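Local coordinates for porin B (Pseudomonas putida, PDB 4GEY), which probably forms a carbohydrate-selective outer-membrane channel, a beta-barrel through which sugars such as glucose cross the outer membrane, at residues Y256-A261 with H285-G290; F210-S215 with G232-M237; V266-N271 with A281-S286. The protein carries 2 engineered substitutions. One frame throughout, in Å; residues are numbered along the deposited sequence.

Contact 1 of 3, residues Y256-A261 with H285-G290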
loop_
_atom_site.group_PDB
_atom_site.type_symbol
_atom_site.label_atom_id
_atom_site.label_comp_id
_atom_site.label_asym_id
_atom_site.label_seq_id
_atom_site.Cartn_x
_atom_site.Cartn_y
_atom_site.Cartn_z
ATOM N N TYR A 256 4.376 15.619 2.194
ATOM C CA TYR A 256 5.695 15.720 1.589
ATOM C C TYR A 256 6.607 14.746 2.343
ATOM O O TYR A 256 6.459 14.564 3.551
ATOM C CB TYR A 256 6.197 17.167 1.695
ATOM C CG TYR A 256 7.672 17.353 1.427
ATOM C CD1 TYR A 256 8.150 17.559 0.133
ATOM C CD2 TYR A 256 8.593 17.326 2.468
ATOM C CE1 TYR A 256 9.505 17.715 -0.110
ATOM C CE2 TYR A 256 9.940 17.477 2.232
ATOM C CZ TYR A 256 10.397 17.680 0.950
ATOM O OH TYR A 256 11.749 17.849 0.731
ATOM N N TYR A 257 7.522 14.089 1.641
ATOM C CA TYR A 257 8.520 13.254 2.320
ATOM C C TYR A 257 9.929 13.669 1.914
ATOM O O TYR A 257 10.152 14.166 0.803
ATOM C CB TYR A 257 8.322 11.754 2.036
ATOM C CG TYR A 257 8.464 11.392 0.579
ATOM C CD1 TYR A 257 9.696 11.071 0.040
ATOM C CD2 TYR A 257 7.368 11.391 -0.260
ATOM C CE1 TYR A 257 9.834 10.764 -1.292
ATOM C CE2 TYR A 257 7.495 11.075 -1.601
ATOM C CZ TYR A 257 8.733 10.767 -2.107
ATOM O OH TYR A 257 8.868 10.463 -3.437
ATOM N N TYR A 258 10.873 13.442 2.819
ATOM C CA TYR A 258 12.274 13.706 2.547
ATOM C C TYR A 258 13.089 12.550 3.103
ATOM O O TYR A 258 12.870 12.106 4.232
ATOM C CB TYR A 258 12.720 15.037 3.160
ATOM C CG TYR A 258 14.149 15.404 2.825
ATOM C CD1 TYR A 258 14.473 16.026 1.616
ATOM C CD2 TYR A 258 15.183 15.139 3.718
ATOM C CE1 TYR A 258 15.786 16.365 1.316
ATOM C CE2 TYR A 258 16.497 15.466 3.414
ATOM C CZ TYR A 258 16.787 16.079 2.217
ATOM O OH TYR A 258 18.094 16.403 1.934
ATOM N N SER A 259 14.020 12.056 2.299
ATOM C CA SER A 259 14.777 10.881 2.671
ATOM C C SER A 259 16.252 11.187 2.672
ATOM O O SER A 259 16.792 11.611 1.664
ATOM C CB SER A 259 14.498 9.749 1.692
ATOM O OG SER A 259 15.294 8.614 1.998
ATOM N N THR A 260 16.910 10.936 3.797
ATOM C CA THR A 260 18.291 11.357 3.971
ATOM C C THR A 260 19.320 10.353 3.473
ATOM O O THR A 260 20.513 10.557 3.635
ATOM C CB THR A 260 18.575 11.711 5.440
ATOM O OG1 THR A 260 18.526 10.524 6.248
ATOM C CG2 THR A 260 17.543 12.711 5.944
ATOM N N ALA A 261 18.864 9.270 2.861
ATOM C CA ALA A 261 19.786 8.263 2.334
ATOM C C ALA A 261 20.250 8.582 0.901
ATOM O O ALA A 261 19.554 9.270 0.154
ATOM C CB ALA A 261 19.157 6.884 2.406
ATOM N N HIS A 285 22.972 11.221 -5.237
ATOM C CA HIS A 285 22.354 12.382 -4.619
ATOM C C HIS A 285 22.170 12.088 -3.140
ATOM O O HIS A 285 21.949 10.939 -2.740
ATOM C CB HIS A 285 21.000 12.700 -5.263
ATOM C CG HIS A 285 21.073 12.951 -6.738
ATOM N ND1 HIS A 285 21.219 14.213 -7.273
ATOM C CD2 HIS A 285 21.023 12.100 -7.791
ATOM C CE1 HIS A 285 21.264 14.129 -8.591
ATOM N NE2 HIS A 285 21.151 12.857 -8.931
ATOM N N SER A 286 22.262 13.128 -2.319
ATOM C CA SER A 286 22.210 12.935 -0.878
ATOM C C SER A 286 20.789 12.715 -0.338
ATOM O O SER A 286 20.608 12.484 0.860
ATOM C CB SER A 286 22.897 14.094 -0.166
ATOM O OG SER A 286 22.227 15.307 -0.433
ATOM N N SER A 287 19.792 12.753 -1.220
ATOM C CA SER A 287 18.405 12.595 -0.789
ATOM C C SER A 287 17.423 12.217 -1.902
ATOM O O SER A 287 17.750 12.258 -3.097
ATOM C CB SER A 287 17.917 13.894 -0.145
ATOM O OG SER A 287 17.514 14.840 -1.129
ATOM N N LYS A 288 16.209 11.859 -1.481
ATOM C CA LYS A 288 15.048 11.742 -2.367
ATOM C C LYS A 288 13.966 12.599 -1.724
ATOM O O LYS A 288 14.071 12.920 -0.537
ATOM C CB LYS A 288 14.566 10.293 -2.459
ATOM C CG LYS A 288 15.630 9.295 -2.887
ATOM C CD LYS A 288 15.066 7.888 -3.024
ATOM C CE LYS A 288 14.850 7.502 -4.476
ATOM N NZ LYS A 288 13.519 7.904 -5.006
ATOM N N HIS A 289 12.932 12.964 -2.484
ATOM C CA HIS A 289 11.825 13.750 -1.934
ATOM C C HIS A 289 10.603 13.676 -2.852
ATOM O O HIS A 289 10.741 13.394 -4.042
ATOM C CB HIS A 289 12.245 15.216 -1.752
ATOM C CG HIS A 289 12.412 15.952 -3.041
ATOM N ND1 HIS A 289 11.343 16.429 -3.770
ATOM C CD2 HIS A 289 13.517 16.258 -3.754
ATOM C CE1 HIS A 289 11.784 17.012 -4.870
ATOM N NE2 HIS A 289 13.100 16.930 -4.878
ATOM N N GLY A 290 9.415 13.946 -2.310
ATOM C CA GLY A 290 8.210 13.986 -3.121
ATOM C C GLY A 290 6.992 14.478 -2.371
ATOM O O GLY A 290 7.090 14.803 -1.189
HETATM O O HOH W 1 11.300 9.945 -4.547
#
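Tyr257 and Gly290 form an antiparallel hydrogen-bonded pair with both backbone bonds made: Tyr257 N gives its hydrogen to Gly290 O at 3.0 Å, and Gly290 N returns one to Tyr257 O at 3.2 Å. Two residues along, Ser259 and Lys288 repeat the pattern. Ser259 N reaches Lys288 O at 3.0 Å, while Lys288 N donates to Ser259 O at 3.2 Å. The angles at hydrogen, 153° to 160° over the four bonds, support a regular ladder. Between these rungs, Tyr258 and His289 are a non-hydrogen-bonded pair whose backbones find partners elsewhere: the Tyr258 backbone bonds to that of the engineered Met235 in strand 232-245, and His289 N to Asp320 OD2.

Tyr257 sets CG between its own N and carbonyl carbon (chi1 62°), which folds the ring back across the ladder until Gly290 N lies 3.2 Å above one face, offset toward the rim. The phenol is well supplied: His319 ND1 is hydrogen-bonded to Tyr257 OH, and a water in the ring plane stands 2.7 Å from the same Tyr257 OH. This water accepts from Lys288 NZ at 3.0 Å, tying the bent lysine to the tyrosine. A valine in place of Tyr257 would probably uncover the Gly290 backbone and deprive both His319 and the water of their hydroxyl partner.

On the other face, the Tyr258 ring end rests on Ser287, with OH 3.3 Å from Ser287 CB, and Tyr256 approaches both His289 CB and a bound detergent, consistent with a membrane-facing surface. A tyrosine ring laid over a cross-strand glycine matches the aromatic rescue of glycine, here between adjoining strands of a porin beta-barrel.

Contact 2 of 3, residues F210-S215 with G232-M237. Engineered in segment 232-237: Met235 (natural residue Leu), Met237 (natural residue Val). With C8E ((hydroxyethyloxy)tri(ethyloxy)octane), chain C.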
loop_
_atom_site.group_PDB
_atom_site.type_symbol
_atom_site.label_atom_id
_atom_site.label_comp_id
_atom_site.label_asym_id
_atom_site.label_seq_id
_atom_site.Cartn_x
_atom_site.Cartn_y
_atom_site.Cartn_z
ATOM N N PHE A 210 11.500 8.014 10.248
ATOM C CA PHE A 210 11.582 6.562 10.114
ATOM C C PHE A 210 12.994 6.145 9.754
ATOM O O PHE A 210 13.603 6.697 8.830
ATOM C CB PHE A 210 10.623 6.055 9.033
ATOM C CG PHE A 210 9.177 6.272 9.353
ATOM C CD1 PHE A 210 8.615 7.541 9.282
ATOM C CD2 PHE A 210 8.374 5.210 9.716
ATOM C CE1 PHE A 210 7.279 7.732 9.584
ATOM C CE2 PHE A 210 7.040 5.402 10.026
ATOM C CZ PHE A 210 6.494 6.660 9.957
ATOM N N GLU A 211 13.522 5.188 10.506
ATOM C CA GLU A 211 14.761 4.549 10.136
ATOM C C GLU A 211 14.561 4.014 8.726
ATOM O O GLU A 211 13.543 3.396 8.438
ATOM C CB GLU A 211 15.049 3.401 11.094
ATOM C CG GLU A 211 15.888 2.298 10.498
ATOM C CD GLU A 211 15.824 1.032 11.314
ATOM O OE1 GLU A 211 14.753 0.764 11.907
ATOM O OE2 GLU A 211 16.849 0.314 11.366
ATOM N N GLN A 212 15.512 4.286 7.840
ATOM C CA GLN A 212 15.436 3.812 6.468
ATOM C C GLN A 212 16.601 2.839 6.256
ATOM O O GLN A 212 17.775 3.229 6.255
ATOM C CB GLN A 212 15.386 5.005 5.489
ATOM C CG GLN A 212 16.299 4.974 4.273
ATOM C CD GLN A 212 16.032 3.814 3.334
ATOM O OE1 GLN A 212 14.992 3.151 3.418
ATOM N NE2 GLN A 212 16.988 3.552 2.434
ATOM N N ASN A 213 16.254 1.561 6.130
ATOM C CA ASN A 213 17.214 0.467 6.271
ATOM C C ASN A 213 16.821 -0.722 5.407
ATOM O O ASN A 213 16.099 -1.598 5.868
ATOM C CB ASN A 213 17.256 0.029 7.741
ATOM C CG ASN A 213 18.282 -1.071 8.018
ATOM O OD1 ASN A 213 18.862 -1.670 7.104
ATOM N ND2 ASN A 213 18.502 -1.343 9.303
ATOM N N PRO A 214 17.313 -0.761 4.157
ATOM C CA PRO A 214 16.984 -1.774 3.138
ATOM C C PRO A 214 17.144 -3.212 3.616
ATOM O O PRO A 214 16.471 -4.093 3.088
ATOM C CB PRO A 214 17.998 -1.501 2.028
ATOM C CG PRO A 214 18.342 -0.081 2.181
ATOM C CD PRO A 214 18.282 0.226 3.657
ATOM N N SER A 215 18.011 -3.448 4.596
ATOM C CA SER A 215 18.188 -4.795 5.115
ATOM C C SER A 215 16.910 -5.339 5.778
ATOM O O SER A 215 16.754 -6.552 5.926
ATOM C CB SER A 215 19.386 -4.870 6.067
ATOM O OG SER A 215 19.001 -4.562 7.393
ATOM N N GLY A 232 19.972 6.011 6.298
ATOM C CA GLY A 232 19.452 7.345 6.492
ATOM C C GLY A 232 18.077 7.301 7.136
ATOM O O GLY A 232 17.714 6.328 7.783
ATOM N N ALA A 233 17.304 8.360 6.943
ATOM C CA ALA A 233 16.016 8.509 7.600
ATOM C C ALA A 233 15.001 8.990 6.587
ATOM O O ALA A 233 15.340 9.757 5.688
ATOM C CB ALA A 233 16.135 9.527 8.740
ATOM N N ILE A 234 13.760 8.551 6.720
ATOM C CA ILE A 234 12.684 9.167 5.948
ATOM C C ILE A 234 11.858 10.064 6.848
ATOM O O ILE A 234 11.484 9.696 7.955
ATOM C CB ILE A 234 11.752 8.149 5.262
ATOM C CG1 ILE A 234 12.534 7.305 4.249
ATOM C CG2 ILE A 234 10.565 8.876 4.595
ATOM C CD1 ILE A 234 11.665 6.338 3.466
HETATM N N MSE A 235 11.585 11.258 6.362
HETATM C CA MSE A 235 10.920 12.258 7.158
HETATM C C MSE A 235 9.667 12.712 6.423
HETATM O O MSE A 235 9.732 13.607 5.591
HETATM C CB MSE A 235 11.871 13.425 7.346
HETATM C CG MSE A 235 11.354 14.523 8.227
HETATM SE SE MSE A 235 12.434 16.126 7.949
HETATM C CE MSE A 235 11.377 17.049 6.577
ATOM N N PRO A 236 8.526 12.071 6.702
ATOM C CA PRO A 236 7.267 12.497 6.084
ATOM C C PRO A 236 6.580 13.589 6.884
ATOM O O PRO A 236 6.710 13.594 8.111
ATOM C CB PRO A 236 6.415 11.222 6.117
ATOM C CG PRO A 236 6.915 10.471 7.267
ATOM C CD PRO A 236 8.377 10.814 7.446
HETATM N N MSE A 237 5.884 14.497 6.198
HETATM C CA MSE A 237 5.023 15.506 6.842
HETATM C C MSE A 237 3.642 15.452 6.212
HETATM O O MSE A 237 3.508 15.110 5.039
HETATM C CB MSE A 237 5.576 16.917 6.649
HETATM C CG MSE A 237 7.052 17.046 6.883
HETATM SE SE MSE A 237 7.744 18.741 6.187
HETATM C CE MSE A 237 6.875 19.967 7.444
HETATM C C1 C8E C . 3.090 20.163 2.807
HETATM C C2 C8E C . 3.099 19.402 4.118
HETATM C C3 C8E C . 2.279 20.181 5.138
HETATM C C4 C8E C . 3.100 20.524 6.374
HETATM C C5 C8E C . 2.395 20.089 7.651
HETATM C C6 C8E C . 3.377 19.361 8.565
HETATM C C7 C8E C . 3.650 20.164 9.829
HETATM C C8 C8E C . 4.445 19.380 10.869
HETATM O O9 C8E C . 3.635 19.150 12.007
HETATM C C10 C8E C . 4.381 19.055 13.210
HETATM C C11 C8E C . 3.498 18.655 14.393
HETATM O O12 C8E C . 4.105 19.045 15.612
#
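Phe210 O is met by two groups of the neighbouring strand: Ile234 N donates to it at 2.8 Å, and Ala233 CA offers a weaker CA-H...O contact at 3.3 Å. The return bond, Phe210 N to Ile234 O, is also 2.8 Å long and nearly straight, 168° at hydrogen. They define an antiparallel hydrogen-bonded pair in the wall of the porin barrel, where strands 203-212 and 232-245 adjoin. Toward the strand end Gln212 N still reaches Gly232 O at 3.0 Å, but the short segments meet at 138°, well short of strictly antiparallel.

Phe210 turns CG anti to its carbonyl carbon (chi1 -65°), placing the CD1-CE1 side of the ring beside Pro236. The two side chains cross at about a right angle, with Phe210 CE1 3.6 Å from Pro236 CG, while Ile234 O sits at the phenylalanine edge, in its plane. Gln212 CB packs on Ile234 CG1. Further along the strand, the engineered selenomethionine Met237 brings its CE to the alkyl chain of a bound detergent, consistent with this side facing the membrane.

Beyond the ladder the chain of 210-215 braces itself. Asn213 ND2 donates to Glu211 OE2 at 3.1 Å, meeting it from above the carboxylate plane, and Glu211 OE1 receives Trp191 N. Asn213 OD1 closes an Asx turn, taking Ser215 N at 3.2 Å and Ser215 OG at 2.9 Å from the same face of its amide.

Contact 3 of 3, residues V266-N271 with A281-S286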
loop_
_atom_site.group_PDB
_atom_site.type_symbol
_atom_site.label_atom_id
_atom_site.label_comp_id
_atom_site.label_asym_id
_atom_site.label_seq_id
_atom_site.Cartn_x
_atom_site.Cartn_y
_atom_site.Cartn_z
ATOM N N VAL A 266 19.096 8.476 -12.301
ATOM C CA VAL A 266 18.534 7.494 -13.207
ATOM C C VAL A 266 19.253 7.522 -14.555
ATOM O O VAL A 266 19.012 6.663 -15.396
ATOM C CB VAL A 266 17.023 7.728 -13.418
ATOM C CG1 VAL A 266 16.275 7.632 -12.098
ATOM C CG2 VAL A 266 16.781 9.079 -14.083
ATOM N N TYR A 267 20.147 8.493 -14.749
ATOM C CA TYR A 267 20.742 8.745 -16.069
ATOM C C TYR A 267 22.212 9.205 -16.037
ATOM O O TYR A 267 23.051 8.677 -16.761
ATOM C CB TYR A 267 19.895 9.782 -16.815
ATOM C CG TYR A 267 20.250 9.951 -18.275
ATOM C CD1 TYR A 267 21.232 10.860 -18.683
ATOM C CD2 TYR A 267 19.598 9.201 -19.254
ATOM C CE1 TYR A 267 21.549 11.004 -20.032
ATOM C CE2 TYR A 267 19.912 9.342 -20.591
ATOM C CZ TYR A 267 20.884 10.239 -20.974
ATOM O OH TYR A 267 21.175 10.357 -22.307
ATOM N N ASP A 268 22.517 10.201 -15.212
ATOM C CA ASP A 268 23.865 10.756 -15.147
ATOM C C ASP A 268 24.840 9.819 -14.441
ATOM O O ASP A 268 24.528 9.251 -13.391
ATOM C CB ASP A 268 23.863 12.101 -14.409
ATOM C CG ASP A 268 23.236 13.229 -15.216
ATOM O OD1 ASP A 268 23.077 13.085 -16.446
ATOM O OD2 ASP A 268 22.913 14.276 -14.611
ATOM N N ASP A 269 26.031 9.662 -15.010
ATOM C CA ASP A 269 27.107 8.993 -14.287
ATOM C C ASP A 269 27.794 10.006 -13.375
ATOM O O ASP A 269 27.486 11.197 -13.427
ATOM C CB ASP A 269 28.096 8.299 -15.236
ATOM C CG ASP A 269 28.928 9.270 -16.074
ATOM O OD1 ASP A 269 28.739 10.502 -15.999
ATOM O OD2 ASP A 269 29.792 8.783 -16.829
ATOM N N VAL A 270 28.719 9.535 -12.549
ATOM C CA VAL A 270 29.425 10.391 -11.596
ATOM C C VAL A 270 30.004 11.707 -12.201
ATOM O O VAL A 270 30.177 12.704 -11.490
ATOM C CB VAL A 270 30.514 9.579 -10.849
ATOM C CG1 VAL A 270 31.587 9.142 -11.819
ATOM C CG2 VAL A 270 31.115 10.387 -9.716
ATOM N N ASN A 271 30.252 11.723 -13.513
ATOM C CA ASN A 271 30.815 12.904 -14.181
ATOM C C ASN A 271 29.795 13.774 -14.916
ATOM O O ASN A 271 30.139 14.849 -15.418
ATOM C CB ASN A 271 31.895 12.494 -15.183
ATOM C CG ASN A 271 32.853 11.484 -14.618
ATOM O OD1 ASN A 271 33.435 11.697 -13.559
ATOM N ND2 ASN A 271 33.008 10.360 -15.312
ATOM N N ALA A 281 29.828 4.444 -12.470
ATOM C CA ALA A 281 28.782 4.503 -11.453
ATOM C C ALA A 281 27.856 5.702 -11.690
ATOM O O ALA A 281 28.268 6.718 -12.268
ATOM C CB ALA A 281 29.389 4.555 -10.060
ATOM N N PHE A 282 26.605 5.577 -11.260
ATOM C CA PHE A 282 25.659 6.676 -11.376
ATOM C C PHE A 282 26.083 7.811 -10.457
ATOM O O PHE A 282 26.769 7.585 -9.453
ATOM C CB PHE A 282 24.245 6.217 -10.999
ATOM C CG PHE A 282 23.669 5.189 -11.929
ATOM C CD1 PHE A 282 23.970 3.845 -11.772
ATOM C CD2 PHE A 282 22.826 5.565 -12.960
ATOM C CE1 PHE A 282 23.452 2.901 -12.628
ATOM C CE2 PHE A 282 22.289 4.613 -13.817
ATOM C CZ PHE A 282 22.609 3.283 -13.654
ATOM N N LYS A 283 25.695 9.033 -10.809
ATOM C CA LYS A 283 25.866 10.153 -9.898
ATOM C C LYS A 283 24.995 9.860 -8.686
ATOM O O LYS A 283 23.895 9.309 -8.815
ATOM C CB LYS A 283 25.458 11.470 -10.569
ATOM C CG LYS A 283 24.972 12.552 -9.621
ATOM C CD LYS A 283 25.422 13.927 -10.100
ATOM C CE LYS A 283 25.023 14.184 -11.552
ATOM N NZ LYS A 283 25.586 15.469 -12.060
ATOM N N SER A 284 25.497 10.194 -7.507
ATOM C CA SER A 284 24.762 9.937 -6.285
ATOM C C SER A 284 24.206 11.257 -5.734
ATOM O O SER A 284 24.873 12.292 -5.790
ATOM C CB SER A 284 25.667 9.238 -5.272
ATOM O OG SER A 284 24.941 8.851 -4.128
ATOM N N HIS A 285 22.972 11.221 -5.237
ATOM C CA HIS A 285 22.354 12.382 -4.619
ATOM C C HIS A 285 22.170 12.088 -3.140
ATOM O O HIS A 285 21.949 10.939 -2.740
ATOM C CB HIS A 285 21.000 12.700 -5.263
ATOM C CG HIS A 285 21.073 12.951 -6.738
ATOM N ND1 HIS A 285 21.219 14.213 -7.273
ATOM C CD2 HIS A 285 21.023 12.100 -7.791
ATOM C CE1 HIS A 285 21.264 14.129 -8.591
ATOM N NE2 HIS A 285 21.151 12.857 -8.931
ATOM N N SER A 286 22.262 13.128 -2.319
ATOM C CA SER A 286 22.210 12.935 -0.878
ATOM C C SER A 286 20.789 12.715 -0.338
ATOM O O SER A 286 20.608 12.484 0.860
ATOM C CB SER A 286 22.897 14.094 -0.166
ATOM O OG SER A 286 22.227 15.307 -0.433
#
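Lys283 carries CG anti to its backbone N (chi1 153°) and then bends at chi2 and chi3, while Asp268 has CG anti to its carbonyl carbon (chi1 -72°); together these torsions lay the two side chains alongside each other, pointing the same way. The contact is made mostly by the lysine methylene, Lys283 CE standing 3.7 Å from Asp268 OD2. The charged ends are farther apart, with Lys283 NZ 3.9 Å from Asp268 OD2, a long salt bridge that is probably weak.

Beneath them the backbones are joined by two bonds. Lys283 N gives a nearly straight bond (173°) to Asp268 O at 2.8 Å, and Val270 N reaches Ala281 O at 2.9 Å. These flank Asp269 and Phe282, a non-hydrogen-bonded antiparallel pair. The result is a short ladder closing a loop, with helix 275-278 in its connection, in the excursion between barrel strands 248-259 and 282-298.

Asp269 turns into that loop: its OD2 is hydrogen-bonded to Thr278 OG1, and its OD1 accepts weakly from Asn271 N. At the other end Phe282 points its ring edge at Tyr267 N, which lies near the ring plane, and packs against Arg364 of helix 359-372. Tyr267 N itself, like Asp268 N, is hydrogen-bonded to Asp265 OD1.

Contacts 1 and 2 lie side by side in the barrel wall, their centres 9 Å apart, because strands 232-245 and 248-259 are neighbours in both sequence and sheet. They touch directly: Thr260 OG1 is 2.6 Å from Ala233 N, a probable hydrogen bond, and Ser259 OG packs 3.8 Å from Ile234 CG1. Contact 3 shares His285 and Ser286 with contact 1, yet its centre is 15 Å away, where strand 282-298 runs out into the loop. Contacts 2 and 3 do not touch; their nearest atoms are about 8 Å apart. The bound glucose lies about 12 Å from the side chain of Ile234 in contact 2.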